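Local coordinates for extracellular solute-binding protein family 1 (Arthrobacter chlorophenolicus, PDB 4R2F) that binds laminaribiose and probably serves as the extracellular solute-binding component of an ABC-type sugar transporter, at residues N202-G205 / N206-M209; L208-M211 / M212-N215; P252-V255 / S256-T259; G396-A399 / L400-T404. One frame throughout, in Å; residues are numbered along the deposited sequence.

Contact 1. Residues N202-G205 / N206-M209; sequences NNIG and NHLM. With BGC (beta-D-glucopyranose), chain B; BGC (beta-D-glucopyranose), chain C.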
loop_
_atom_site.group_PDB
_atom_site.type_symbol
_atom_site.label_atom_id
_atom_site.label_comp_id
_atom_site.label_asym_id
_atom_site.label_seq_id
_atom_site.Cartn_x
_atom_site.Cartn_y
_atom_site.Cartn_z
ATOM N N ASN A 202 4.285 6.071 9.190
ATOM C CA ASN A 202 3.837 6.568 7.892
ATOM C C ASN A 202 4.755 6.049 6.781
ATOM O O ASN A 202 5.899 6.477 6.652
ATOM C CB ASN A 202 3.825 8.098 7.915
ATOM C CG ASN A 202 3.072 8.682 6.761
ATOM O OD1 ASN A 202 2.640 7.959 5.871
ATOM N ND2 ASN A 202 2.905 9.990 6.767
ATOM N N ASN A 203 4.222 5.138 5.970
ATOM C CA ASN A 203 4.939 4.529 4.831
ATOM C C ASN A 203 4.674 5.171 3.462
ATOM O O ASN A 203 5.216 4.746 2.420
ATOM C CB ASN A 203 4.574 3.035 4.766
ATOM C CG ASN A 203 4.992 2.290 6.003
ATOM O OD1 ASN A 203 4.192 1.635 6.673
ATOM N ND2 ASN A 203 6.244 2.401 6.325
ATOM N N ILE A 204 3.883 6.230 3.447
ATOM C CA ILE A 204 3.509 6.851 2.179
ATOM C C ILE A 204 4.728 7.453 1.465
ATOM O O ILE A 204 4.842 7.362 0.232
ATOM C CB ILE A 204 2.402 7.889 2.410
ATOM C CG1 ILE A 204 1.109 7.172 2.845
ATOM C CG2 ILE A 204 2.181 8.782 1.198
ATOM C CD1 ILE A 204 0.484 6.244 1.804
ATOM N N GLY A 205 5.638 8.046 2.232
ATOM C CA GLY A 205 6.893 8.557 1.684
ATOM C C GLY A 205 7.685 7.477 0.983
ATOM O O GLY A 205 8.194 7.699 -0.127
ATOM N N ASN A 206 7.802 6.321 1.637
ATOM C CA ASN A 206 8.447 5.141 1.038
ATOM C C ASN A 206 7.813 4.850 -0.305
ATOM O O ASN A 206 8.497 4.573 -1.289
ATOM C CB ASN A 206 8.259 3.908 1.919
ATOM C CG ASN A 206 9.083 3.930 3.186
ATOM O OD1 ASN A 206 8.975 3.021 4.000
ATOM N ND2 ASN A 206 9.948 4.915 3.334
ATOM N N HIS A 207 6.487 4.930 -0.353
ATOM C CA HIS A 207 5.771 4.492 -1.522
ATOM C C HIS A 207 5.937 5.478 -2.653
ATOM O O HIS A 207 5.987 5.089 -3.817
ATOM C CB HIS A 207 4.300 4.294 -1.203
ATOM C CG HIS A 207 4.050 3.246 -0.165
ATOM N ND1 HIS A 207 2.813 3.042 0.407
ATOM C CD2 HIS A 207 4.878 2.322 0.389
ATOM C CE1 HIS A 207 2.890 2.047 1.276
ATOM N NE2 HIS A 207 4.133 1.592 1.278
ATOM N N LEU A 208 6.020 6.752 -2.288
ATOM C CA LEU A 208 6.294 7.809 -3.214
ATOM C C LEU A 208 7.641 7.578 -3.894
ATOM O O LEU A 208 7.753 7.781 -5.084
ATOM C CB LEU A 208 6.295 9.162 -2.494
ATOM C CG LEU A 208 6.488 10.383 -3.376
ATOM C CD1 LEU A 208 5.478 10.457 -4.524
ATOM C CD2 LEU A 208 6.441 11.641 -2.523
ATOM N N MET A 209 8.659 7.174 -3.141
ATOM C CA MET A 209 10.021 7.003 -3.718
ATOM C C MET A 209 9.914 6.010 -4.883
ATOM O O MET A 209 10.285 6.313 -6.037
ATOM C CB MET A 209 11.031 6.506 -2.668
ATOM C CG MET A 209 11.359 7.451 -1.495
ATOM S SD MET A 209 12.005 9.089 -1.900
ATOM C CE MET A 209 10.525 10.077 -1.821
HETATM C C2 BGC B . -1.787 2.013 3.829
HETATM C C3 BGC B . -0.519 1.228 4.201
HETATM C C4 BGC B . 0.464 2.170 4.911
HETATM C C5 BGC B . -0.237 2.886 6.095
HETATM C C6 BGC B . 0.703 3.790 6.902
HETATM C C1 BGC B . -2.338 2.744 5.067
HETATM O O1 BGC B . -3.464 3.551 4.725
HETATM O O2 BGC B . -2.761 1.113 3.273
HETATM O O3 BGC B . 0.004 0.614 2.993
HETATM O O4 BGC B . 1.621 1.502 5.428
HETATM O O5 BGC B . -1.308 3.621 5.569
HETATM O O6 BGC B . 1.343 4.725 6.031
HETATM C C2 BGC C . 0.547 -1.467 1.976
HETATM C C3 BGC C . 1.227 -2.795 2.313
HETATM C C4 BGC C . 2.684 -2.552 2.680
HETATM C C5 BGC C . 2.776 -1.531 3.806
HETATM C C6 BGC C . 4.230 -1.160 4.127
HETATM C C1 BGC C . 0.662 -0.611 3.226
HETATM O O2 BGC C . -0.814 -1.664 1.616
HETATM O O3 BGC C . 1.146 -3.691 1.205
HETATM O O4 BGC C . 3.267 -3.759 3.157
HETATM O O5 BGC C . 2.053 -0.344 3.460
HETATM O O6 BGC C . 4.893 -0.519 3.014
HETATM O O HOH W 1 7.518 6.777 4.450
#
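His-207 lays one face of its imidazole against the backbone oxygen of Asn-203, which sits 3.1 Å above the ring plane and offset toward the rim. The same oxygen accepts from His-207 N in the carbonyl plane, through a distinctly bent bond at the first turn of helix 204-215. With chi1 at -62°, CG of His-207 stands opposite its own carbonyl carbon, which carries the ring back over the preceding turn toward the disaccharide. There NE2 donates to O6 of the chain C glucose at 2.8 Å, almost straight at 172°. ND1 is hydrogen-bonded to Arg-156 NE, so both ring nitrogens have partners, which should hold the ring's rotation.

The chain B glucose meets the start of the helix instead. Its O6 accepts from Asn-203 N at 2.9 Å, while OD1 of the Asn-203 side chain approaches its O4 to 2.9 Å. Asn-202, whose first torsion sets CG beside its own carbonyl carbon, turns OD1 to Ile-204 N at 3.2 Å; the donor lies well above the carbonyl plane in this capping bond. On the other flank the amides of Asn-203 and Asn-206 are inclined by 34°, with ND2 of the former 3.6 Å from OD1 of the latter, and ND2 of Asn-206 bonds to Thr-404. A water accepting from Asn-206 N donates to Asn-202 O. Backbone N-H groups that lack a carbonyl acceptor in a preceding turn are taken up here by a side chain and a sugar hydroxyl, consistent with a pocket that reads hydroxyls through fixed donors.

Contact 2. Residues L208-M211 / M212-N215; sequences LMIM and MMLN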
loop_
_atom_site.group_PDB
_atom_site.type_symbol
_atom_site.label_atom_id
_atom_site.label_comp_id
_atom_site.label_asym_id
_atom_site.label_seq_id
_atom_site.Cartn_x
_atom_site.Cartn_y
_atom_site.Cartn_z
ATOM N N LEU A 208 6.020 6.752 -2.288
ATOM C CA LEU A 208 6.294 7.809 -3.214
ATOM C C LEU A 208 7.641 7.578 -3.894
ATOM O O LEU A 208 7.753 7.781 -5.084
ATOM C CB LEU A 208 6.295 9.162 -2.494
ATOM C CG LEU A 208 6.488 10.383 -3.376
ATOM C CD1 LEU A 208 5.478 10.457 -4.524
ATOM C CD2 LEU A 208 6.441 11.641 -2.523
ATOM N N MET A 209 8.659 7.174 -3.141
ATOM C CA MET A 209 10.021 7.003 -3.718
ATOM C C MET A 209 9.914 6.010 -4.883
ATOM O O MET A 209 10.285 6.313 -6.037
ATOM C CB MET A 209 11.031 6.506 -2.668
ATOM C CG MET A 209 11.359 7.451 -1.495
ATOM S SD MET A 209 12.005 9.089 -1.900
ATOM C CE MET A 209 10.525 10.077 -1.821
ATOM N N ILE A 210 9.298 4.871 -4.592
ATOM C CA ILE A 210 9.176 3.805 -5.571
ATOM C C ILE A 210 8.177 4.166 -6.653
ATOM O O ILE A 210 8.447 3.911 -7.824
ATOM C CB ILE A 210 8.778 2.449 -4.948
ATOM C CG1 ILE A 210 9.681 2.088 -3.772
ATOM C CG2 ILE A 210 8.826 1.342 -6.013
ATOM C CD1 ILE A 210 11.132 1.915 -4.129
ATOM N N MET A 211 7.045 4.774 -6.298
ATOM C CA MET A 211 6.097 5.227 -7.346
ATOM C C MET A 211 6.758 6.129 -8.369
ATOM O O MET A 211 6.487 5.982 -9.581
ATOM C CB MET A 211 4.836 5.931 -6.817
ATOM C CG MET A 211 3.845 6.282 -7.954
ATOM S SD MET A 211 4.195 7.897 -8.701
ATOM C CE MET A 211 3.161 8.925 -7.647
ATOM N N MET A 212 7.618 7.052 -7.920
ATOM C CA MET A 212 8.198 7.983 -8.895
ATOM C C MET A 212 9.227 7.303 -9.791
ATOM O O MET A 212 9.325 7.642 -10.984
ATOM C CB MET A 212 8.773 9.243 -8.246
ATOM C CG MET A 212 7.707 10.108 -7.564
ATOM S SD MET A 212 6.505 10.882 -8.666
ATOM C CE MET A 212 7.545 12.200 -9.204
ATOM N N MET A 213 9.954 6.340 -9.248
ATOM C CA MET A 213 10.860 5.509 -10.073
ATOM C C MET A 213 10.019 4.783 -11.133
ATOM O O MET A 213 10.331 4.826 -12.320
ATOM C CB MET A 213 11.647 4.493 -9.213
ATOM C CG MET A 213 12.699 5.072 -8.252
ATOM S SD MET A 213 13.446 3.811 -7.194
ATOM C CE MET A 213 13.730 4.716 -5.720
ATOM N N LEU A 214 8.928 4.142 -10.715
ATOM C CA LEU A 214 8.070 3.413 -11.673
ATOM C C LEU A 214 7.488 4.328 -12.732
ATOM O O LEU A 214 7.459 3.992 -13.907
ATOM C CB LEU A 214 6.947 2.692 -10.933
ATOM C CG LEU A 214 7.393 1.625 -9.940
ATOM C CD1 LEU A 214 6.157 0.959 -9.366
ATOM C CD2 LEU A 214 8.304 0.592 -10.555
ATOM N N ASN A 215 7.077 5.515 -12.303
ATOM C CA ASN A 215 6.529 6.516 -13.196
ATOM C C ASN A 215 7.534 6.968 -14.259
ATOM O O ASN A 215 7.141 7.412 -15.320
ATOM C CB ASN A 215 6.035 7.689 -12.360
ATOM C CG ASN A 215 5.064 8.597 -13.083
ATOM O OD1 ASN A 215 4.892 8.551 -14.302
ATOM N ND2 ASN A 215 4.424 9.455 -12.311
#
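Met-211 O accepts from Asn-215 N at 2.8 Å, the shortest of four successive i to i+4 backbone bonds joining residues 208-211 to 212-215. The N-H...O angle is 155°, and the donor is tilted 21° from the carbonyl plane. The other three follow the same spacing, from Met-212 N to Leu-208 O, Met-213 N to Met-209 O and Leu-214 N to Ile-210 O; the last is the straightest.

Side chains add sulfur and methyl contacts to this frame. Met-211 and Met-212, neighbours in sequence, bring their SD atoms to 3.8 Å from each other. Chi1 of Met-211 is -176°, which swings CG away from the backbone N, and bends at the next two torsions fold SD and CE back toward Met-212. Replacing Met-211 by alanine removes SD and CE, which would probably leave the sulfur of Met-212 without this neighbour and open a gap beside it.

The regular bonding is that of the later two thirds of alpha-helix 204-215, buried within a solute-binding protein fold: Met-212 faces helix 232-246 and Trp-176, whereas Met-209 and Met-213 pack on helix 398-408.

One turn back, Leu-208 runs alongside Met-212 in the same direction, its CD1 branch 3.8 Å from Met-212 CG. Ile-210 divides its branches between two partners: CD1 lies 4.1 Å from the terminal CE of Met-213, and CG2 is 4.2 Å from the branch carbon CG of Leu-214. The CE methyl of Met-213 also comes back over the preceding turn, 3.8 Å from Met-209 O.

Contact 3. Residues P252-V255 / S256-T259; sequences PAAV and SYTT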
loop_
_atom_site.group_PDB
_atom_site.type_symbol
_atom_site.label_atom_id
_atom_site.label_comp_id
_atom_site.label_asym_id
_atom_site.label_seq_id
_atom_site.Cartn_x
_atom_site.Cartn_y
_atom_site.Cartn_z
ATOM N N PRO A 252 8.921 21.187 3.815
ATOM C CA PRO A 252 10.198 20.835 4.423
ATOM C C PRO A 252 10.066 19.953 5.671
ATOM O O PRO A 252 11.021 19.241 6.013
ATOM C CB PRO A 252 10.810 22.206 4.780
ATOM C CG PRO A 252 9.633 23.106 4.916
ATOM C CD PRO A 252 8.693 22.643 3.836
ATOM N N ALA A 253 8.910 19.975 6.344
ATOM C CA ALA A 253 8.701 19.064 7.487
ATOM C C ALA A 253 8.047 17.737 7.096
ATOM O O ALA A 253 7.759 16.943 7.972
ATOM C CB ALA A 253 7.867 19.727 8.556
ATOM N N ALA A 254 7.803 17.495 5.806
ATOM C CA ALA A 254 7.146 16.219 5.377
ATOM C C ALA A 254 7.823 14.960 5.954
ATOM O O ALA A 254 7.170 13.973 6.252
ATOM C CB ALA A 254 7.097 16.121 3.862
ATOM N N VAL A 255 9.139 15.001 6.080
ATOM C CA VAL A 255 9.910 13.875 6.610
ATOM C C VAL A 255 9.417 13.420 7.991
ATOM O O VAL A 255 9.535 12.240 8.357
ATOM C CB VAL A 255 11.433 14.230 6.658
ATOM C CG1 VAL A 255 11.691 15.425 7.541
ATOM C CG2 VAL A 255 12.257 13.060 7.154
ATOM N N SER A 256 8.868 14.362 8.757
ATOM C CA SER A 256 8.466 14.126 10.128
ATOM C C SER A 256 7.005 13.711 10.293
ATOM O O SER A 256 6.588 13.364 11.403
ATOM C CB SER A 256 8.692 15.402 10.959
ATOM O OG SER A 256 7.735 16.421 10.644
ATOM N N TYR A 257 6.233 13.765 9.215
ATOM C CA TYR A 257 4.790 13.720 9.363
ATOM C C TYR A 257 4.236 12.317 9.480
ATOM O O TYR A 257 4.489 11.452 8.648
ATOM C CB TYR A 257 4.097 14.399 8.208
ATOM C CG TYR A 257 4.174 15.905 8.147
ATOM C CD1 TYR A 257 4.332 16.706 9.292
ATOM C CD2 TYR A 257 4.013 16.532 6.936
ATOM C CE1 TYR A 257 4.361 18.094 9.183
ATOM C CE2 TYR A 257 4.054 17.902 6.811
ATOM C CZ TYR A 257 4.224 18.681 7.923
ATOM O OH TYR A 257 4.250 20.043 7.731
ATOM N N THR A 258 3.456 12.116 10.521
ATOM C CA THR A 258 2.777 10.871 10.772
ATOM C C THR A 258 1.549 10.810 9.865
ATOM O O THR A 258 1.204 11.777 9.157
ATOM C CB THR A 258 2.244 10.809 12.227
ATOM O OG1 THR A 258 1.379 11.932 12.420
ATOM C CG2 THR A 258 3.366 10.821 13.299
ATOM N N THR A 259 0.847 9.682 9.946
ATOM C CA THR A 259 -0.363 9.495 9.155
ATOM C C THR A 259 -1.378 10.556 9.558
ATOM O O THR A 259 -2.016 11.163 8.709
ATOM C CB THR A 259 -0.909 8.063 9.328
ATOM O OG1 THR A 259 -0.010 7.121 8.709
ATOM C CG2 THR A 259 -2.278 7.944 8.693
#
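Tyr-257 folds back over the turn made by Ala-253 and Ala-254, presenting one ring face to its backbone. From CB, which lies 3.7 Å from Ala-254 O, chi1 of -72° sends CG away from the residue's own carbonyl carbon and over that turn. CD2 then meets Ala-254 CA at 3.5 Å, and CE2 continues above the same residue. Ala-253 O stands 3.6 Å above the plane over the ring centre, about equally far from the ring carbons. At the far end CZ lies 3.8 Å and OH 3.7 Å from Ala-253 CB; the polar partner of OH is Asp-251 OD2.

Ala-253 O is gripped twice by Ser-256: OG donates in the carbonyl plane at 2.7 Å, whereas N, at 2.9 Å, lies 44° out of it. Tyr-257 N bonds to Ala-254 O, again from above the plane; these i to i+3 bonds are those of a short 3-10 turn between helices 232-246 and 259-267.

A serine in place of Tyr-257 would probably uncover the Ala-253 and Ala-254 backbone and leave Asp-251 without its phenol partner. Ala-253 O thus takes two hydrogen bonds from Ser-256, and the ring centre lies against it as a non-bonding contact.

Contact 4. Residues G396-A399 / L400-T404; sequences GGQA and LNQFT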
loop_
_atom_site.group_PDB
_atom_site.type_symbol
_atom_site.label_atom_id
_atom_site.label_comp_id
_atom_site.label_asym_id
_atom_site.label_seq_id
_atom_site.Cartn_x
_atom_site.Cartn_y
_atom_site.Cartn_z
ATOM N N GLY A 396 9.621 -3.721 4.266
ATOM C CA GLY A 396 9.589 -3.544 5.710
ATOM C C GLY A 396 10.894 -3.113 6.366
ATOM O O GLY A 396 10.907 -2.855 7.555
ATOM N N GLY A 397 11.981 -3.048 5.601
ATOM C CA GLY A 397 13.312 -2.887 6.180
ATOM C C GLY A 397 13.811 -1.450 6.259
ATOM O O GLY A 397 13.228 -0.507 5.702
ATOM N N GLN A 398 14.929 -1.301 6.951
ATOM C CA GLN A 398 15.523 0.004 7.221
ATOM C C GLN A 398 15.977 0.760 6.004
ATOM O O GLN A 398 15.856 1.975 5.981
ATOM C CB GLN A 398 16.691 -0.148 8.208
ATOM C CG GLN A 398 16.254 -0.564 9.603
ATOM C CD GLN A 398 15.243 0.400 10.211
ATOM O OE1 GLN A 398 14.245 -0.029 10.779
ATOM N NE2 GLN A 398 15.484 1.709 10.069
ATOM N N ALA A 399 16.465 0.065 4.973
ATOM C CA ALA A 399 17.047 0.760 3.826
ATOM C C ALA A 399 16.090 1.699 3.088
ATOM O O ALA A 399 16.482 2.796 2.682
ATOM C CB ALA A 399 17.656 -0.231 2.840
ATOM N N LEU A 400 14.857 1.245 2.845
ATOM C CA LEU A 400 13.891 2.064 2.148
ATOM C C LEU A 400 13.487 3.246 3.047
ATOM O O LEU A 400 13.390 4.366 2.564
ATOM C CB LEU A 400 12.651 1.238 1.751
ATOM C CG LEU A 400 11.549 1.956 0.970
ATOM C CD1 LEU A 400 12.108 2.772 -0.181
ATOM C CD2 LEU A 400 10.507 0.953 0.467
ATOM N N ASN A 401 13.274 2.984 4.340
ATOM C CA ASN A 401 12.891 4.053 5.274
ATOM C C ASN A 401 13.889 5.185 5.241
ATOM O O ASN A 401 13.520 6.353 5.063
ATOM C CB ASN A 401 12.745 3.534 6.701
ATOM C CG ASN A 401 11.492 2.680 6.892
ATOM O OD1 ASN A 401 11.531 1.634 7.517
ATOM N ND2 ASN A 401 10.382 3.142 6.370
ATOM N N GLN A 402 15.159 4.818 5.365
ATOM C CA GLN A 402 16.284 5.783 5.471
ATOM C C GLN A 402 16.521 6.509 4.160
ATOM O O GLN A 402 16.737 7.722 4.128
ATOM C CB GLN A 402 17.544 5.043 6.014
ATOM C CG GLN A 402 17.266 4.502 7.424
ATOM C CD GLN A 402 18.393 3.712 8.095
ATOM O OE1 GLN A 402 18.361 3.467 9.314
ATOM N NE2 GLN A 402 19.371 3.299 7.315
ATOM N N PHE A 403 16.402 5.786 3.054
ATOM C CA PHE A 403 16.447 6.409 1.735
ATOM C C PHE A 403 15.409 7.517 1.620
ATOM O O PHE A 403 15.709 8.642 1.203
ATOM C CB PHE A 403 16.237 5.333 0.680
ATOM C CG PHE A 403 16.106 5.840 -0.707
ATOM C CD1 PHE A 403 17.160 6.478 -1.342
ATOM C CD2 PHE A 403 14.931 5.655 -1.409
ATOM C CE1 PHE A 403 17.031 6.934 -2.634
ATOM C CE2 PHE A 403 14.812 6.091 -2.704
ATOM C CZ PHE A 403 15.862 6.742 -3.319
ATOM N N THR A 404 14.188 7.207 2.022
ATOM C CA THR A 404 13.105 8.170 1.943
ATOM C C THR A 404 13.418 9.421 2.768
ATOM O O THR A 404 13.176 10.534 2.322
ATOM C CB THR A 404 11.756 7.556 2.418
ATOM O OG1 THR A 404 11.476 6.358 1.683
ATOM C CG2 THR A 404 10.619 8.545 2.209
HETATM O O HOH W 2 14.352 -1.548 2.689
#
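This is a local contact within the first turns of alpha-helix 398-408, a helix that packs on helices 204-215 and 414-428 of the solute-binding protein fold. Gly-397 is its N-cap residue and also ends helix 389-396, so one glycine marks the break between two consecutive helices. The evidence for helix begins immediately after it: Gln-402 N donates to Gln-398 O at 3.0 Å and 164°, and Phe-403 N donates to Ala-399 O at the same length but from a more tilted position.

At the first exposed turn, Gln-398 and Gln-402 approach through their amides. NE2 of Gln-398 gives a weak bond to OE1 of Gln-402 at 3.5 Å, with the amide planes 67° apart. The bend at chi2 (-57°) turns the Gln-398 amide so that NE2 approaches OE1 of Gln-402, which is extended beyond CG. CG of Gln-402 also passes 3.2 Å from Gln-398 O. A water accepts from Leu-400 N at 2.8 Å, serving one of the N-H groups at the helix start.

Phe-403 turns to the protein interior, where its ring stacks on Phe-421 and touches Met-209 and Met-213. Within the first turn, Leu-400 O takes two bonds from Thr-404, one turn on: N at 3.0 Å and the hydroxyl OG1 at 2.9 Å arrive from opposite faces of the carbonyl plane.

Contacts 1 and 2 are successive parts of helix 204-215, sharing Leu-208 and Met-209, with centres 9 Å apart; contact 3 follows in the connection to helix 259-267, and contact 4 comes last on helix 398-408. Contact 1 is the hub. It meets contact 3, 11 Å away between centres, through Asn-202 ND2 and Tyr-257 O, and contact 4, 10 Å away, through Asn-206 ND2 and Thr-404 OG1. Contacts 2 and 4 also touch, where Met-213 and Met-209 pack on Phe-403. Contact 3 touches neither contact 2 nor contact 4. The sugar-binding helix start is therefore tied to two later chain regions, while its other end is buried among helices.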